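Local coordinates for protein GlcNAc Inducible Gene 2, GIG2 (Candida albicans, PDB 6AKZ) that binds an iron(III) ion in a cupin-type fold and is probably an oxygenase of the DUF1479 family, its gene being induced by N-acetylglucosamine, at residues L88-V93 with F346-C351; A147-M152 with Y372-L377; S263-G268 with G365-L370; L272-S277 with I336-V341. All blocks are in the same frame, centred on the assembly; numbering follows the deposited sequence.

Interaction 1: L88-V93 with F346-C351; sequences LMIENV and FVFWHC
L88 and F348, like I90 and F346, are hydrogen-bonded pairs of two antiparallel strands, 88-91 and 346-350, which lie side by side in the large sheet of this cupin-clan fold. Four backbone bonds join them: L88 N to F348 O (3.0 Å), F348 N to L88 O (2.9 Å), I90 N to F346 O (2.9 Å) and F346 N to I90 O (3.0 Å). Between the two pairs sits the non-hydrogen-bonded pair M89 and V347, where V347 CA lies 3.5 Å from L88 O in a CA-H...O contact.

Apolar side chains meet on both faces. On one, M89 is extended as far as SD and then bends (chi3 -69°), which brings CE back to 3.8 Å from V347 CG2; a flexible thioether suits such a fit against a branched valine. On the other, I90 CD1 meets the rim of the F348 ring in its plane, 4.0 Å from CE2. Beyond the strand end, V93 CG2 packs on F346 CB. F346 CE1 rests over one face of the F348 ring, and the helix 143-153 covers both phenylalanines.

With four main-chain bonds across it and its touching side chains all apolar and buried, the contact is a hydrophobic sheet core, held in register by main-chain bonds.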
loop_
_atom_site.group_PDB
_atom_site.type_symbol
_atom_site.label_atom_id
_atom_site.label_comp_id
_atom_site.label_asym_id
_atom_site.label_seq_id
_atom_site.Cartn_x
_atom_site.Cartn_y
_atom_site.Cartn_z
ATOM N N LEU A 88 2.487 10.793 4.365
ATOM C CA LEU A 88 2.792 11.446 5.647
ATOM C C LEU A 88 4.111 10.942 6.185
ATOM O O LEU A 88 4.319 9.736 6.245
ATOM C CB LEU A 88 1.679 11.121 6.646
ATOM C CG LEU A 88 1.867 11.688 8.075
ATOM C CD1 LEU A 88 1.892 13.217 8.119
ATOM C CD2 LEU A 88 0.644 11.220 8.877
ATOM N N MET A 89 4.945 11.841 6.697
ATOM C CA MET A 89 6.110 11.514 7.457
ATOM C C MET A 89 5.885 11.981 8.905
ATOM O O MET A 89 5.561 13.135 9.139
ATOM C CB MET A 89 7.352 12.155 6.840
ATOM C CG MET A 89 8.634 12.041 7.749
ATOM S SD MET A 89 10.054 12.930 7.024
ATOM C CE MET A 89 10.406 11.938 5.643
ATOM N N ILE A 90 5.966 11.066 9.831
ATOM C CA ILE A 90 5.820 11.350 11.274
ATOM C C ILE A 90 7.169 11.270 11.893
ATOM O O ILE A 90 7.840 10.192 11.906
ATOM C CB ILE A 90 4.881 10.336 11.904
ATOM C CG1 ILE A 90 3.538 10.265 11.174
ATOM C CG2 ILE A 90 4.723 10.623 13.401
ATOM C CD1 ILE A 90 2.665 9.125 11.638
ATOM N N GLU A 91 7.642 12.363 12.418
ATOM C CA GLU A 91 8.999 12.414 12.993
ATOM C C GLU A 91 9.080 11.988 14.460
ATOM O O GLU A 91 8.128 12.123 15.165
ATOM C CB GLU A 91 9.562 13.811 12.821
ATOM C CG GLU A 91 9.851 14.067 11.367
ATOM C CD GLU A 91 10.851 15.186 11.124
ATOM O OE1 GLU A 91 10.358 16.318 11.303
ATOM O OE2 GLU A 91 12.057 14.923 10.713
ATOM N N ASN A 92 10.179 11.350 14.871
ATOM C CA ASN A 92 10.473 11.135 16.256
ATOM C C ASN A 92 9.521 10.119 16.908
ATOM O O ASN A 92 9.113 10.233 18.059
ATOM C CB ASN A 92 10.483 12.479 17.051
ATOM C CG ASN A 92 11.555 13.479 16.574
ATOM O OD1 ASN A 92 12.718 13.159 16.415
ATOM N ND2 ASN A 92 11.177 14.700 16.464
ATOM N N VAL A 93 9.123 9.130 16.141
ATOM C CA VAL A 93 8.317 8.022 16.662
ATOM C C VAL A 93 9.165 7.144 17.588
ATOM O O VAL A 93 8.675 6.671 18.602
ATOM C CB VAL A 93 7.817 7.153 15.522
ATOM C CG1 VAL A 93 6.978 5.998 16.128
ATOM C CG2 VAL A 93 7.010 8.053 14.550
ATOM N N PHE A 346 8.629 7.593 10.724
ATOM C CA PHE A 346 7.808 6.611 10.022
ATOM C C PHE A 346 7.212 7.305 8.825
ATOM O O PHE A 346 6.666 8.408 8.982
ATOM C CB PHE A 346 6.774 5.973 10.912
ATOM C CG PHE A 346 6.343 4.637 10.461
ATOM C CD1 PHE A 346 5.404 4.509 9.439
ATOM C CD2 PHE A 346 6.918 3.491 10.950
ATOM C CE1 PHE A 346 5.064 3.291 8.974
ATOM C CE2 PHE A 346 6.549 2.255 10.484
ATOM C CZ PHE A 346 5.659 2.146 9.501
ATOM N N VAL A 347 7.244 6.635 7.654
ATOM C CA VAL A 347 6.697 7.174 6.446
ATOM C C VAL A 347 5.552 6.246 5.981
ATOM O O VAL A 347 5.770 5.047 5.799
ATOM C CB VAL A 347 7.741 7.397 5.351
ATOM C CG1 VAL A 347 7.121 7.644 3.980
ATOM C CG2 VAL A 347 8.707 8.510 5.762
ATOM N N PHE A 348 4.410 6.842 5.717
ATOM C CA PHE A 348 3.196 6.148 5.186
ATOM C C PHE A 348 2.848 6.684 3.803
ATOM O O PHE A 348 2.917 7.892 3.546
ATOM C CB PHE A 348 1.979 6.434 6.049
ATOM C CG PHE A 348 1.932 5.720 7.335
ATOM C CD1 PHE A 348 1.697 4.362 7.351
ATOM C CD2 PHE A 348 2.079 6.412 8.553
ATOM C CE1 PHE A 348 1.630 3.622 8.539
ATOM C CE2 PHE A 348 2.028 5.666 9.753
ATOM C CZ PHE A 348 1.803 4.293 9.734
ATOM N N TRP A 349 2.404 5.816 2.909
ATOM C CA TRP A 349 1.738 6.269 1.752
ATOM C C TRP A 349 0.534 5.355 1.431
ATOM O O TRP A 349 0.517 4.121 1.621
ATOM C CB TRP A 349 2.624 6.479 0.535
ATOM C CG TRP A 349 3.328 5.259 -0.004
ATOM C CD1 TRP A 349 2.974 4.558 -1.105
ATOM C CD2 TRP A 349 4.484 4.606 0.541
ATOM N NE1 TRP A 349 3.857 3.442 -1.307
ATOM C CE2 TRP A 349 4.831 3.525 -0.347
ATOM C CE3 TRP A 349 5.310 4.859 1.649
ATOM C CZ2 TRP A 349 5.950 2.713 -0.142
ATOM C CZ3 TRP A 349 6.414 3.993 1.886
ATOM C CH2 TRP A 349 6.716 2.956 1.011
ATOM N N HIS A 350 -0.489 6.000 0.912
ATOM C CA HIS A 350 -1.736 5.323 0.452
ATOM C C HIS A 350 -1.460 4.279 -0.621
ATOM O O HIS A 350 -0.575 4.419 -1.451
ATOM C CB HIS A 350 -2.771 6.322 -0.040
ATOM C CG HIS A 350 -4.155 5.782 -0.159
ATOM N ND1 HIS A 350 -4.617 5.154 -1.290
ATOM C CD2 HIS A 350 -5.227 5.921 0.652
ATOM C CE1 HIS A 350 -5.896 4.864 -1.150
ATOM N NE2 HIS A 350 -6.290 5.316 0.033
ATOM N N CYS A 351 -2.153 3.148 -0.532
ATOM C CA CYS A 351 -1.983 2.075 -1.483
ATOM C C CYS A 351 -2.151 2.486 -2.940
ATOM O O CYS A 351 -1.651 1.814 -3.833
ATOM C CB CYS A 351 -2.895 0.860 -1.138
ATOM S SG CYS A 351 -4.652 1.300 -1.120
#

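Interaction 2: A147-M152 with Y372-L377; sequences AIFKAM and YGQTPL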
loop_
_atom_site.group_PDB
_atom_site.type_symbol
_atom_site.label_atom_id
_atom_site.label_comp_id
_atom_site.label_asym_id
_atom_site.label_seq_id
_atom_site.Cartn_x
_atom_site.Cartn_y
_atom_site.Cartn_z
ATOM N N ALA A 147 0.532 3.176 18.255
ATOM C CA ALA A 147 -0.154 4.461 18.321
ATOM C C ALA A 147 -0.327 5.078 16.947
ATOM O O ALA A 147 -1.430 5.530 16.588
ATOM C CB ALA A 147 0.564 5.437 19.258
ATOM N N ILE A 148 0.724 5.117 16.154
ATOM C CA ILE A 148 0.586 5.756 14.836
ATOM C C ILE A 148 -0.297 4.959 13.916
ATOM O O ILE A 148 -1.051 5.533 13.146
ATOM C CB ILE A 148 1.913 6.110 14.118
ATOM C CG1 ILE A 148 2.682 4.866 13.761
ATOM C CG2 ILE A 148 2.748 7.066 15.008
ATOM C CD1 ILE A 148 3.985 5.146 13.010
ATOM N N PHE A 149 -0.270 3.645 14.002
ATOM C CA PHE A 149 -1.237 2.853 13.228
ATOM C C PHE A 149 -2.675 3.103 13.673
ATOM O O PHE A 149 -3.558 3.172 12.824
ATOM C CB PHE A 149 -0.837 1.378 13.240
ATOM C CG PHE A 149 0.244 1.072 12.252
ATOM C CD1 PHE A 149 1.576 1.259 12.571
ATOM C CD2 PHE A 149 -0.087 0.677 10.954
ATOM C CE1 PHE A 149 2.603 1.011 11.630
ATOM C CE2 PHE A 149 0.924 0.394 9.993
ATOM C CZ PHE A 149 2.259 0.588 10.317
ATOM N N LYS A 150 -2.917 3.245 14.982
ATOM C CA LYS A 150 -4.247 3.569 15.466
ATOM C C LYS A 150 -4.682 4.892 14.863
ATOM O O LYS A 150 -5.790 5.024 14.371
ATOM C CB LYS A 150 -4.331 3.666 16.987
ATOM C CG LYS A 150 -4.308 2.378 17.744
ATOM C CD LYS A 150 -4.286 2.669 19.258
ATOM C CE LYS A 150 -3.515 1.645 20.118
ATOM N NZ LYS A 150 -2.359 2.242 20.895
ATOM N N ALA A 151 -3.796 5.866 14.829
ATOM C CA ALA A 151 -4.161 7.211 14.338
ATOM C C ALA A 151 -4.453 7.166 12.817
ATOM O O ALA A 151 -5.429 7.711 12.347
ATOM C CB ALA A 151 -3.053 8.169 14.612
ATOM N N MET A 152 -3.624 6.430 12.068
ATOM C CA MET A 152 -3.884 6.242 10.621
ATOM C C MET A 152 -5.173 5.569 10.323
ATOM O O MET A 152 -5.860 5.961 9.378
ATOM C CB MET A 152 -2.742 5.527 9.898
ATOM C CG MET A 152 -1.361 6.297 9.992
ATOM S SD MET A 152 -1.356 8.041 9.746
ATOM C CE MET A 152 -1.571 8.121 7.964
ATOM N N TYR A 372 6.771 -1.929 7.007
ATOM C CA TYR A 372 5.592 -2.323 7.833
ATOM C C TYR A 372 4.416 -1.504 7.370
ATOM O O TYR A 372 4.472 -0.282 7.499
ATOM C CB TYR A 372 5.951 -2.150 9.345
ATOM C CG TYR A 372 4.894 -2.647 10.292
ATOM C CD1 TYR A 372 4.223 -3.881 10.039
ATOM C CD2 TYR A 372 4.670 -1.998 11.510
ATOM C CE1 TYR A 372 3.267 -4.351 10.951
ATOM C CE2 TYR A 372 3.666 -2.446 12.377
ATOM C CZ TYR A 372 2.987 -3.604 12.076
ATOM O OH TYR A 372 1.996 -4.094 12.899
ATOM N N GLY A 373 3.367 -2.163 6.807
ATOM C CA GLY A 373 2.227 -1.576 6.228
ATOM C C GLY A 373 1.067 -1.710 7.145
ATOM O O GLY A 373 1.097 -2.469 8.140
ATOM N N GLN A 374 0.016 -0.943 6.827
ATOM C CA GLN A 374 -1.233 -1.120 7.508
ATOM C C GLN A 374 -2.095 -2.179 6.866
ATOM O O GLN A 374 -2.433 -2.059 5.687
ATOM C CB GLN A 374 -1.974 0.234 7.500
ATOM C CG GLN A 374 -3.314 0.152 8.232
ATOM C CD GLN A 374 -3.899 1.522 8.455
ATOM O OE1 GLN A 374 -4.385 2.116 7.556
ATOM N NE2 GLN A 374 -3.932 1.984 9.729
ATOM N N THR A 375 -2.447 -3.204 7.638
ATOM C CA THR A 375 -3.162 -4.349 7.146
ATOM C C THR A 375 -4.329 -4.562 8.147
ATOM O O THR A 375 -4.184 -5.158 9.209
ATOM C CB THR A 375 -2.228 -5.564 7.174
ATOM O OG1 THR A 375 -1.059 -5.287 6.389
ATOM C CG2 THR A 375 -2.936 -6.789 6.656
ATOM N N PRO A 376 -5.513 -4.040 7.832
ATOM C CA PRO A 376 -6.621 -4.208 8.775
ATOM C C PRO A 376 -7.164 -5.628 8.806
ATOM O O PRO A 376 -7.101 -6.355 7.796
ATOM C CB PRO A 376 -7.694 -3.223 8.215
ATOM C CG PRO A 376 -7.406 -3.254 6.684
ATOM C CD PRO A 376 -5.880 -3.325 6.596
ATOM N N LEU A 377 -7.695 -5.971 9.971
ATOM C CA LEU A 377 -8.443 -7.181 10.106
ATOM C C LEU A 377 -9.648 -7.092 9.173
ATOM O O LEU A 377 -10.512 -6.242 9.327
ATOM C CB LEU A 377 -8.850 -7.475 11.556
ATOM C CG LEU A 377 -9.807 -8.697 11.734
ATOM C CD1 LEU A 377 -9.066 -9.957 11.326
ATOM C CD2 LEU A 377 -10.132 -8.737 13.240
#
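F149 meets Y372, G373 and Q374 from the helix 143-153, whose wall at this point bears on the chain just after strand 367-371. F149 CG stands anti to the carbonyl carbon (chi1 -80°), which sends the ring out from the helix to lie against the backbone of 372-374. Y372 O and Q374 N lie at the ring's edge, near its plane, while CE2 is 3.4 Å from G373 O. F149 CE1 comes to 3.7 Å from Y372 CD2; the two rings meet obliquely, their planes at 47° and their centroids 4.8 Å apart. A broad, flat phenylalanine suits a place where one ring touches three successive residues. The Q374 side chain passes F149 in the opposite direction, its CB 3.8 Å from F149 CE2, and its extended chain carries NE2 to 3.3 Å from F149 O. One turn on, M152 adds its CB, 3.7 Å from Q374 NE2.

The polar ends have partners beyond the helix: Q374 OE1 is bonded to T255, and Y372 OH to Q171. Helix 143-153 packs against the large sheet, with F149 between 372-374 and the phenylalanines F346 and F348 of strand 346-350, while Q171 of the short strand 170-171 binds G373 O as well.

Interaction 3: S263-G268 with G365-L370; sequences SNNKSG and GHSSVL
S263 and N265 reach across to the start of strand 367-371 by two nearly straight hydrogen bonds, at the end of two neighbouring inner strands of the large sheet of the cupin-type fold, where strand 256-261 runs out into a loop and strand 367-371 begins. S368 N donates to S263 OG (2.9 Å, N-H...O angle 172°), and N265 ND2 donates to H366 O (2.9 Å, 177°). The second bond lies in the amide plane of N265 but approaches the carbonyl of H366 from above its plane, not on a lone pair. The two side chains are themselves joined, for S263 OG donates to a lone pair of N265 OD1 at 2.6 Å. The serine hydroxyl thus accepts from S368 N across the contact and donates to N265 OD1 within its own segment, which fixes its rotation and orients the amide so that its NH2 faces H366. A serine and an asparagine suit this place because each can both give and take a hydrogen bond on a short tether.

H366 ND1 and S368 OG, 2.7 Å apart, share a hydrogen bond. A water lies between the carbonyls, 2.9 Å from S368 O and 3.2 Å from S263 O, and can donate to either. S367 OG turns instead to G270 O and R179 NH1 of the adjacent loop and strand 178-181.

Packing is sparser. The amide of N265 lies against S367, its ND2 3.4 Å from S367 CB. H366, whose ring stacks on F103, has CG between its backbone N and carbonyl carbon (chi1 64°), which leaves H366 CE1 3.6 Å from S263 CB.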
loop_
_atom_site.group_PDB
_atom_site.type_symbol
_atom_site.label_atom_id
_atom_site.label_comp_id
_atom_site.label_asym_id
_atom_site.label_seq_id
_atom_site.Cartn_x
_atom_site.Cartn_y
_atom_site.Cartn_z
ATOM N N SER A 263 17.930 4.962 9.408
ATOM C CA SER A 263 19.085 5.778 9.012
ATOM C C SER A 263 18.641 7.233 8.755
ATOM O O SER A 263 17.437 7.499 8.568
ATOM C CB SER A 263 19.727 5.184 7.772
ATOM O OG SER A 263 18.827 5.135 6.680
ATOM N N ASN A 264 19.605 8.149 8.768
ATOM C CA ASN A 264 19.375 9.523 8.344
ATOM C C ASN A 264 19.775 9.644 6.889
ATOM O O ASN A 264 20.967 9.364 6.582
ATOM C CB ASN A 264 20.255 10.497 9.120
ATOM C CG ASN A 264 20.014 10.461 10.593
ATOM O OD1 ASN A 264 18.862 10.471 11.108
ATOM N ND2 ASN A 264 21.125 10.351 11.327
ATOM N N ASN A 265 18.866 10.080 5.986
ATOM C CA ASN A 265 19.200 10.278 4.543
ATOM C C ASN A 265 18.458 11.479 4.007
ATOM O O ASN A 265 17.271 11.619 4.278
ATOM C CB ASN A 265 18.809 9.083 3.704
ATOM C CG ASN A 265 19.327 7.784 4.289
ATOM O OD1 ASN A 265 18.623 7.163 5.139
ATOM N ND2 ASN A 265 20.590 7.421 3.996
ATOM N N LYS A 266 19.142 12.362 3.322
ATOM C CA LYS A 266 18.511 13.644 2.884
ATOM C C LYS A 266 17.713 13.325 1.607
ATOM O O LYS A 266 17.864 12.259 1.126
ATOM C CB LYS A 266 19.551 14.658 2.536
ATOM C CG LYS A 266 20.214 15.207 3.778
ATOM C CD LYS A 266 21.316 16.181 3.382
ATOM C CE LYS A 266 22.232 16.513 4.527
ATOM N NZ LYS A 266 23.286 15.448 4.611
ATOM N N SER A 267 16.795 14.196 1.193
ATOM C CA SER A 267 15.966 13.965 -0.029
ATOM C C SER A 267 16.847 13.543 -1.163
ATOM O O SER A 267 17.942 14.132 -1.352
ATOM C CB SER A 267 15.172 15.232 -0.440
ATOM O OG SER A 267 14.403 15.684 0.594
ATOM N N GLY A 268 16.456 12.540 -1.918
ATOM C CA GLY A 268 17.258 12.088 -3.060
ATOM C C GLY A 268 18.355 11.063 -2.752
ATOM O O GLY A 268 18.951 10.501 -3.643
ATOM N N GLY A 365 25.872 7.602 3.722
ATOM C CA GLY A 365 25.810 6.352 4.466
ATOM C C GLY A 365 24.642 5.558 3.981
ATOM O O GLY A 365 23.906 5.952 3.083
ATOM N N HIS A 366 24.449 4.407 4.601
ATOM C CA HIS A 366 23.377 3.497 4.244
ATOM C C HIS A 366 22.001 4.197 4.421
ATOM O O HIS A 366 21.829 5.078 5.264
ATOM C CB HIS A 366 23.469 2.162 5.085
ATOM C CG HIS A 366 23.267 2.384 6.541
ATOM N ND1 HIS A 366 22.017 2.283 7.139
ATOM C CD2 HIS A 366 24.126 2.733 7.541
ATOM C CE1 HIS A 366 22.128 2.535 8.428
ATOM N NE2 HIS A 366 23.376 2.875 8.679
ATOM N N SER A 367 21.110 3.854 3.492
ATOM C CA SER A 367 19.717 4.236 3.512
ATOM C C SER A 367 18.948 2.891 3.812
ATOM O O SER A 367 18.815 2.007 2.968
ATOM C CB SER A 367 19.305 4.802 2.197
ATOM O OG SER A 367 17.942 4.956 2.191
ATOM N N SER A 368 18.473 2.789 5.043
ATOM C CA SER A 368 17.904 1.548 5.568
ATOM C C SER A 368 16.556 1.816 6.226
ATOM O O SER A 368 16.369 2.817 6.933
ATOM C CB SER A 368 18.811 0.984 6.573
ATOM O OG SER A 368 20.128 0.798 6.018
ATOM N N VAL A 369 15.640 0.903 5.907
ATOM C CA VAL A 369 14.305 0.964 6.421
ATOM C C VAL A 369 13.784 -0.411 6.772
ATOM O O VAL A 369 14.227 -1.450 6.261
ATOM C CB VAL A 369 13.318 1.700 5.499
ATOM C CG1 VAL A 369 13.811 3.080 5.145
ATOM C CG2 VAL A 369 12.968 0.896 4.251
ATOM N N LEU A 370 12.774 -0.394 7.622
ATOM C CA LEU A 370 12.059 -1.637 7.996
ATOM C C LEU A 370 10.623 -1.457 7.544
ATOM O O LEU A 370 9.957 -0.532 8.008
ATOM C CB LEU A 370 12.140 -1.757 9.496
ATOM C CG LEU A 370 11.562 -2.957 10.306
ATOM C CD1 LEU A 370 12.245 -2.833 11.665
ATOM C CD2 LEU A 370 10.061 -2.774 10.488
HETATM O O HOH W 1 15.877 5.640 6.504
#

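Interaction 4: L272-S277 with I336-V341; sequences LRVLPS and ISIPDV
L272 and I338, and V274 with I336, are tied by backbone bonds where strand 272-274 runs antiparallel to 336-337 in a three-stranded sheet of the cupin-type fold: I338 N to L272 O (3.0 Å), V274 N to I336 O (2.9 Å) and I336 N to V274 O (3.0 Å). R273 and S337 form the non-hydrogen-bonded pair between them, and R273 CA lies 3.2 Å from I336 O in a CA-H...O contact.

On the face of R273 and S337, R273 NE is held in a salt bridge by E356 of the adjoining strand 355-357. A long arginine, bent at chi3, can pass beside the small serine, with S337 OG at the edge of its guanidinium group, and still reach that acid.

On the face of V274 and I336 the contacts are apolar, and branched residues suit them. V274 CG2 is 4.2 Å from I338 CG2; beside this face, I338 CD1 packs on L272 CB. L272 also borders the iron site, its side chain about 4 Å from that of H355. P276, centre of an inverse gamma turn, lays its ring across the I336 side chain at about a right angle. I336 CG1 lies between its backbone N and carbonyl carbon (chi1 52°), which sets CG1 3.8 Å from P276 CD.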
loop_
_atom_site.group_PDB
_atom_site.type_symbol
_atom_site.label_atom_id
_atom_site.label_comp_id
_atom_site.label_asym_id
_atom_site.label_seq_id
_atom_site.Cartn_x
_atom_site.Cartn_y
_atom_site.Cartn_z
ATOM N N LEU A 272 12.742 7.488 -1.087
ATOM C CA LEU A 272 11.476 7.288 -1.744
ATOM C C LEU A 272 11.079 8.591 -2.456
ATOM O O LEU A 272 11.382 9.683 -1.974
ATOM C CB LEU A 272 10.438 6.937 -0.671
ATOM C CG LEU A 272 8.973 6.644 -1.125
ATOM C CD1 LEU A 272 8.885 5.401 -1.947
ATOM C CD2 LEU A 272 8.106 6.601 0.120
ATOM N N ARG A 273 10.427 8.428 -3.579
ATOM C CA ARG A 273 9.824 9.500 -4.343
ATOM C C ARG A 273 8.313 9.160 -4.470
ATOM O O ARG A 273 7.951 8.040 -4.637
ATOM C CB ARG A 273 10.471 9.673 -5.697
ATOM C CG ARG A 273 11.934 9.994 -5.537
ATOM C CD ARG A 273 12.723 9.943 -6.790
ATOM N NE ARG A 273 12.132 10.525 -7.967
ATOM C CZ ARG A 273 12.163 11.796 -8.277
ATOM N NH1 ARG A 273 12.678 12.708 -7.456
ATOM N NH2 ARG A 273 11.643 12.171 -9.399
ATOM N N VAL A 274 7.499 10.192 -4.384
ATOM C CA VAL A 274 6.086 10.029 -4.448
ATOM C C VAL A 274 5.444 11.115 -5.323
ATOM O O VAL A 274 6.077 12.145 -5.577
ATOM C CB VAL A 274 5.465 10.202 -3.021
ATOM C CG1 VAL A 274 5.890 9.075 -2.116
ATOM C CG2 VAL A 274 5.876 11.523 -2.355
ATOM N N LEU A 275 4.221 10.893 -5.724
ATOM C CA LEU A 275 3.401 11.909 -6.375
ATOM C C LEU A 275 2.329 12.227 -5.355
ATOM O O LEU A 275 1.302 11.545 -5.307
ATOM C CB LEU A 275 2.782 11.349 -7.651
ATOM C CG LEU A 275 2.529 12.357 -8.731
ATOM C CD1 LEU A 275 1.932 11.624 -9.945
ATOM C CD2 LEU A 275 1.608 13.387 -8.209
ATOM N N PRO A 276 2.489 13.326 -4.599
ATOM C CA PRO A 276 1.667 13.545 -3.446
ATOM C C PRO A 276 0.312 14.187 -3.773
ATOM O O PRO A 276 -0.049 15.307 -3.315
ATOM C CB PRO A 276 2.594 14.392 -2.544
ATOM C CG PRO A 276 3.270 15.284 -3.552
ATOM C CD PRO A 276 3.650 14.264 -4.619
ATOM N N SER A 277 -0.434 13.557 -4.680
ATOM C CA SER A 277 -1.736 14.068 -5.006
ATOM C C SER A 277 -2.624 12.830 -5.305
ATOM O O SER A 277 -2.649 12.314 -6.412
ATOM C CB SER A 277 -1.651 14.985 -6.244
ATOM O OG SER A 277 -2.955 15.491 -6.635
ATOM N N ILE A 336 8.118 14.034 -6.635
ATOM C CA ILE A 336 9.101 14.618 -5.757
ATOM C C ILE A 336 9.692 13.616 -4.822
ATOM O O ILE A 336 9.068 12.586 -4.455
ATOM C CB ILE A 336 8.497 15.790 -4.935
ATOM C CG1 ILE A 336 7.226 15.385 -4.211
ATOM C CG2 ILE A 336 8.229 16.945 -5.864
ATOM C CD1 ILE A 336 6.865 16.394 -3.150
ATOM N N SER A 337 10.906 13.919 -4.366
ATOM C CA SER A 337 11.467 13.150 -3.239
ATOM C C SER A 337 10.716 13.454 -2.003
ATOM O O SER A 337 10.215 14.581 -1.845
ATOM C CB SER A 337 12.930 13.513 -2.982
ATOM O OG SER A 337 13.675 13.095 -4.085
ATOM N N ILE A 338 10.732 12.500 -1.072
ATOM C CA ILE A 338 10.275 12.848 0.297
ATOM C C ILE A 338 11.256 13.793 0.985
ATOM O O ILE A 338 12.392 13.944 0.526
ATOM C CB ILE A 338 10.022 11.597 1.151
ATOM C CG1 ILE A 338 11.318 10.781 1.279
ATOM C CG2 ILE A 338 8.800 10.862 0.589
ATOM C CD1 ILE A 338 11.176 9.718 2.314
ATOM N N PRO A 339 10.811 14.486 2.055
ATOM C CA PRO A 339 11.709 15.317 2.907
ATOM C C PRO A 339 12.830 14.492 3.492
ATOM O O PRO A 339 12.830 13.243 3.435
ATOM C CB PRO A 339 10.764 15.982 3.953
ATOM C CG PRO A 339 9.391 15.487 3.644
ATOM C CD PRO A 339 9.408 14.572 2.488
ATOM N N ASP A 340 13.860 15.201 3.944
ATOM C CA ASP A 340 14.993 14.572 4.656
ATOM C C ASP A 340 14.440 13.576 5.691
ATOM O O ASP A 340 13.476 13.870 6.357
ATOM C CB ASP A 340 15.856 15.638 5.356
ATOM C CG ASP A 340 16.610 16.525 4.359
ATOM O OD1 ASP A 340 16.724 16.206 3.115
ATOM O OD2 ASP A 340 17.089 17.589 4.847
ATOM N N VAL A 341 14.979 12.384 5.705
ATOM C CA VAL A 341 14.545 11.329 6.622
ATOM C C VAL A 341 15.525 11.276 7.788
ATOM O O VAL A 341 16.750 11.208 7.558
ATOM C CB VAL A 341 14.584 9.973 5.878
ATOM C CG1 VAL A 341 14.328 8.811 6.793
ATOM C CG2 VAL A 341 13.575 10.003 4.760
#

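From the N terminus, residues 88-93 come first of the eight segments and wait for 346-351, so interaction 1 closes a loop of some 250 residues. Helix 143-153 opens interaction 2 inside it, and its loop of about 220 ends after 346-351, so the two cross. Interaction 3 (about 100) also crosses interaction 1 but nests in interaction 2. Interaction 4 (about 60) is nested in all three. Interaction 1 joins two strands of the large sheet, interaction 2 packs helix 143-153 on it, interaction 3 ties a loop to its strand 367-371, and interaction 4 pairs two strands of the three-stranded sheet near the iron. W349 touches L272 between these sheets; S267 OG, probably hydrogen-bonded to I338 O, ties the loops of interactions 3 and 4.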